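Local coordinates for cell death abnormality protein 2 (Caenorhabditis elegans, PDB 3QWX) that serves as a Crk-family signalling adaptor, built from SH2 and SH3 domains, that is required for cell migration and for engulfment of cell corpses, at residues 24-27 and 28-32; 101-105 and 106-110. All coordinates share one frame; numbering follows the deposited sequence.

Overall arrangement
Both contacts belong to the SH2 domain, which in this piece of the adaptor is followed by the first SH3 domain. Contact 1 comes first along the chain, at the C-terminal end of helix 21-29 between strands 15-16 and 37-42; contact 2 follows much later, in the loop between helix 92-98 and strand 111-112. Their centres are about 17 Å apart and their nearest atoms about 9 Å. Strand 49-54 links them: Ala24 and Leu28 rest on Thr52, whereas Leu104 packs on Leu51 and Val53, an alternation consistent with opposite faces of the central sheet. As in other SH2 domains, the first helix probably flanks the phosphotyrosine pocket, while the BG loop probably helps shape the specificity side.

Contact 1. Residues 24-27 and 28-32; sequences AHKL and LGEPQ
Leu28 N donates a hydrogen bond to Ala24 O (2.9 Å), the ordinary i to i+4 link of helix 21-29. Beyond it the backbone bonds weaken. Gly29 N divides its hydrogen between His25 O and Lys26 O, both weakly, and Glu30 N makes a long, weak bond of 3.4 Å to Leu27 O. Glycine probably suits its place, since the turn runs close to His25 O.

A water spans the end of the turn, donating to Leu27 O and to Glu30 OE1, each 2.6 Å away, so carbonyl and carboxylate are bridged. The same OE1 receives Gln32 NE2 at 3.1 Å on its anti side, and these two donors probably limit rotation of the carboxylate.

In van der Waals contact, Glu30 CG lies 3.2 Å from the carbonyl oxygen Lys26 O. With CG beside its own backbone N (chi1 -67°) and the chain then extended, the carboxylate stands out beside the helix end, with Glu30 OE2 5.3 Å from Lys26 NZ, where opposite charges may attract without touching.

Small Ala24 and branched Leu28 suit the buried side, meeting Leu39 of strand 37-42 and Thr52 of strand 49-54. Ala24 also touches Arg41, probably the phosphotyrosine-binding arginine of SH2 domains, while Arg54 bonds to the carbonyl oxygens of Leu28 and Glu30, tying the turn to strand 49-54.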
loop_
_atom_site.group_PDB
_atom_site.type_symbol
_atom_site.label_atom_id
_atom_site.label_comp_id
_atom_site.label_asym_id
_atom_site.label_seq_id
_atom_site.Cartn_x
_atom_site.Cartn_y
_atom_site.Cartn_z
ATOM N N ALA A 24 -10.086 4.394 0.964
ATOM C CA ALA A 24 -9.840 3.066 0.382
ATOM C C ALA A 24 -11.088 2.453 -0.247
ATOM O O ALA A 24 -11.034 1.875 -1.334
ATOM C CB ALA A 24 -9.261 2.118 1.437
ATOM N N HIS A 25 -12.208 2.553 0.455
ATOM C CA HIS A 25 -13.460 1.969 -0.015
ATOM C C HIS A 25 -13.888 2.638 -1.320
ATOM O O HIS A 25 -14.307 1.981 -2.280
ATOM C CB HIS A 25 -14.550 2.158 1.046
ATOM C CG HIS A 25 -15.636 1.131 0.988
ATOM N ND1 HIS A 25 -16.503 1.017 -0.079
ATOM C CD2 HIS A 25 -16.001 0.174 1.870
ATOM C CE1 HIS A 25 -17.350 0.035 0.149
ATOM N NE2 HIS A 25 -17.062 -0.500 1.323
ATOM N N LYS A 26 -13.804 3.960 -1.337
ATOM C CA LYS A 26 -14.112 4.725 -2.534
ATOM C C LYS A 26 -13.187 4.342 -3.693
ATOM O O LYS A 26 -13.657 4.040 -4.781
ATOM C CB LYS A 26 -14.004 6.225 -2.249
ATOM C CG LYS A 26 -14.342 7.109 -3.442
ATOM C CD LYS A 26 -13.730 8.500 -3.287
ATOM C CE LYS A 26 -13.893 9.331 -4.555
ATOM N NZ LYS A 26 -13.562 10.779 -4.336
ATOM N N LEU A 27 -11.874 4.360 -3.463
ATOM C CA LEU A 27 -10.923 4.049 -4.533
ATOM C C LEU A 27 -11.118 2.630 -5.088
ATOM O O LEU A 27 -11.181 2.432 -6.301
ATOM C CB LEU A 27 -9.479 4.247 -4.053
ATOM C CG LEU A 27 -9.084 5.682 -3.695
ATOM C CD1 LEU A 27 -7.619 5.758 -3.254
ATOM C CD2 LEU A 27 -9.351 6.639 -4.861
ATOM N N LEU A 28 -11.217 1.645 -4.200
ATOM C CA LEU A 28 -11.352 0.258 -4.630
ATOM C C LEU A 28 -12.753 -0.059 -5.158
ATOM O O LEU A 28 -12.946 -1.053 -5.868
ATOM C CB LEU A 28 -10.921 -0.710 -3.517
ATOM C CG LEU A 28 -9.396 -0.865 -3.382
ATOM C CD1 LEU A 28 -9.028 -1.629 -2.136
ATOM C CD2 LEU A 28 -8.787 -1.566 -4.599
ATOM N N GLY A 29 -13.718 0.803 -4.837
ATOM C CA GLY A 29 -15.078 0.642 -5.313
ATOM C C GLY A 29 -15.370 1.251 -6.680
ATOM O O GLY A 29 -16.457 1.051 -7.233
ATOM N N GLU A 30 -14.405 1.991 -7.229
ATOM C CA GLU A 30 -14.582 2.628 -8.534
ATOM C C GLU A 30 -14.841 1.579 -9.629
ATOM O O GLU A 30 -14.330 0.459 -9.559
ATOM C CB GLU A 30 -13.394 3.560 -8.852
ATOM C CG GLU A 30 -13.350 4.776 -7.917
ATOM C CD GLU A 30 -12.289 5.800 -8.278
ATOM O OE1 GLU A 30 -11.309 5.458 -8.971
ATOM O OE2 GLU A 30 -12.441 6.962 -7.853
ATOM N N PRO A 31 -15.670 1.927 -10.630
ATOM C CA PRO A 31 -16.176 0.940 -11.605
ATOM C C PRO A 31 -15.087 0.226 -12.389
ATOM O O PRO A 31 -15.264 -0.941 -12.734
ATOM C CB PRO A 31 -17.037 1.786 -12.556
ATOM C CG PRO A 31 -17.429 2.975 -11.751
ATOM C CD PRO A 31 -16.273 3.256 -10.822
ATOM N N GLN A 32 -13.981 0.907 -12.675
ATOM C CA GLN A 32 -12.926 0.317 -13.511
ATOM C C GLN A 32 -11.950 -0.599 -12.742
ATOM O O GLN A 32 -11.075 -1.238 -13.331
ATOM C CB GLN A 32 -12.152 1.423 -14.241
ATOM C CG GLN A 32 -11.112 2.153 -13.392
ATOM C CD GLN A 32 -11.711 3.051 -12.315
ATOM O OE1 GLN A 32 -12.900 3.341 -12.320
ATOM N NE2 GLN A 32 -10.876 3.482 -11.378
HETATM O O HOH W 1 -9.713 3.586 -8.063
#

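Contact 2. Residues 101-105 and 106-110; sequences MRVLT and EASLL
Ala107 O is held by two groups across a tight reversal in the loop between helix 92-98 and strand 111-112, the BG loop of the SH2 fold. Leu104 N donates to it at 3.0 Å, the N-H pointing straight at the oxygen (171°) but from above the carbonyl plane. Val103 CA lies 3.5 Å from the same Ala107 O, a CA-H...O contact, and Val103 CG1 flanks Ala107 CA.

Nearer the open end, Ser108 OG donates to Arg102 O at 2.8 Å, a short bond of poor direction: the hydroxyl stands above the carbonyl plane with a C=O...OG angle of only 95°. Serine fits because its short chain, with OG beside the backbone N (chi1 -76°), puts the donor right at the facing arm of the loop.

Glu55 OE1, beyond the loop, accepts hydrogen bonds from the backbone N-H of Thr105, Glu106 and Ala107, and Thr105 OG1 is hydrogen-bonded to Tyr65 OH.

On the sheet side, Leu104 and Leu109 cross at about a right angle. Leu109 is buried in the core against Val53, and Leu104 packs on Leu51 and Val53 at its edge, places that suit branched apolar chains. They meet methyl to methyl, Leu104 CD1 to Leu109 CD2, at 3.6 Å.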
loop_
_atom_site.group_PDB
_atom_site.type_symbol
_atom_site.label_atom_id
_atom_site.label_comp_id
_atom_site.label_asym_id
_atom_site.label_seq_id
_atom_site.Cartn_x
_atom_site.Cartn_y
_atom_site.Cartn_z
ATOM N N MET A 101 -4.451 -17.747 -3.507
ATOM C CA MET A 101 -5.041 -18.995 -4.007
ATOM C C MET A 101 -6.177 -19.509 -3.135
ATOM O O MET A 101 -6.638 -20.640 -3.308
ATOM C CB MET A 101 -3.973 -20.089 -4.144
ATOM C CG MET A 101 -2.965 -19.863 -5.272
ATOM S SD MET A 101 -3.713 -19.748 -6.919
ATOM C CE MET A 101 -4.004 -21.482 -7.287
ATOM N N ARG A 102 -6.598 -18.688 -2.182
ATOM C CA ARG A 102 -7.718 -18.996 -1.300
ATOM C C ARG A 102 -8.480 -17.674 -1.189
ATOM O O ARG A 102 -7.862 -16.605 -1.191
ATOM C CB ARG A 102 -7.190 -19.430 0.078
ATOM C CG ARG A 102 -7.864 -20.642 0.716
ATOM C CD ARG A 102 -7.351 -21.979 0.158
ATOM N NE ARG A 102 -7.764 -22.219 -1.227
ATOM C CZ ARG A 102 -8.532 -23.233 -1.637
ATOM N NH1 ARG A 102 -8.830 -23.349 -2.918
ATOM N NH2 ARG A 102 -8.998 -24.130 -0.776
ATOM N N VAL A 103 -9.809 -17.720 -1.111
ATOM C CA VAL A 103 -10.565 -16.465 -1.022
ATOM C C VAL A 103 -10.637 -15.927 0.396
ATOM O O VAL A 103 -10.549 -16.679 1.372
ATOM C CB VAL A 103 -12.017 -16.585 -1.550
ATOM C CG1 VAL A 103 -12.013 -16.942 -3.036
ATOM C CG2 VAL A 103 -12.805 -17.592 -0.710
ATOM N N LEU A 104 -10.801 -14.611 0.495
ATOM C CA LEU A 104 -11.082 -13.981 1.768
ATOM C C LEU A 104 -12.565 -14.166 2.041
ATOM O O LEU A 104 -12.954 -14.933 2.916
ATOM C CB LEU A 104 -10.688 -12.502 1.727
ATOM C CG LEU A 104 -9.168 -12.348 1.638
ATOM C CD1 LEU A 104 -8.736 -11.141 0.799
ATOM C CD2 LEU A 104 -8.592 -12.294 3.044
ATOM N N THR A 105 -13.389 -13.481 1.264
ATOM C CA THR A 105 -14.838 -13.591 1.402
ATOM C C THR A 105 -15.414 -14.090 0.090
ATOM O O THR A 105 -15.977 -15.190 0.017
ATOM C CB THR A 105 -15.473 -12.231 1.808
ATOM O OG1 THR A 105 -15.183 -11.976 3.186
ATOM C CG2 THR A 105 -16.983 -12.263 1.620
ATOM N N GLU A 106 -15.241 -13.296 -0.959
ATOM C CA GLU A 106 -15.694 -13.684 -2.286
ATOM C C GLU A 106 -14.561 -13.804 -3.300
ATOM O O GLU A 106 -14.736 -14.435 -4.336
ATOM C CB GLU A 106 -16.756 -12.713 -2.809
ATOM C CG GLU A 106 -18.067 -12.723 -2.025
ATOM C CD GLU A 106 -18.803 -14.050 -2.128
ATOM O OE1 GLU A 106 -18.639 -14.745 -3.148
ATOM O OE2 GLU A 106 -19.547 -14.399 -1.187
ATOM N N ALA A 107 -13.404 -13.202 -3.015
ATOM C CA ALA A 107 -12.302 -13.217 -3.985
ATOM C C ALA A 107 -10.907 -13.359 -3.365
ATOM O O ALA A 107 -10.713 -13.150 -2.173
ATOM C CB ALA A 107 -12.360 -11.978 -4.882
ATOM N N SER A 108 -9.942 -13.720 -4.202
ATOM C CA SER A 108 -8.542 -13.771 -3.804
ATOM C C SER A 108 -7.822 -12.462 -4.139
ATOM O O SER A 108 -8.327 -11.646 -4.899
ATOM C CB SER A 108 -7.845 -14.917 -4.515
ATOM O OG SER A 108 -8.190 -16.147 -3.917
ATOM N N LEU A 109 -6.634 -12.284 -3.574
ATOM C CA LEU A 109 -5.755 -11.164 -3.894
ATOM C C LEU A 109 -5.068 -11.388 -5.242
ATOM O O LEU A 109 -4.356 -12.368 -5.405
ATOM C CB LEU A 109 -4.689 -11.032 -2.803
ATOM C CG LEU A 109 -5.207 -10.876 -1.370
ATOM C CD1 LEU A 109 -4.031 -10.671 -0.425
ATOM C CD2 LEU A 109 -6.198 -9.705 -1.287
ATOM N N LEU A 110 -5.279 -10.491 -6.208
ATOM C CA LEU A 110 -4.717 -10.692 -7.541
ATOM C C LEU A 110 -3.676 -9.632 -7.854
ATOM O O LEU A 110 -2.585 -9.946 -8.340
ATOM C CB LEU A 110 -5.813 -10.688 -8.613
ATOM C CG LEU A 110 -5.504 -11.334 -9.973
ATOM C CD1 LEU A 110 -6.781 -11.619 -10.759
ATOM C CD2 LEU A 110 -4.541 -10.508 -10.815
#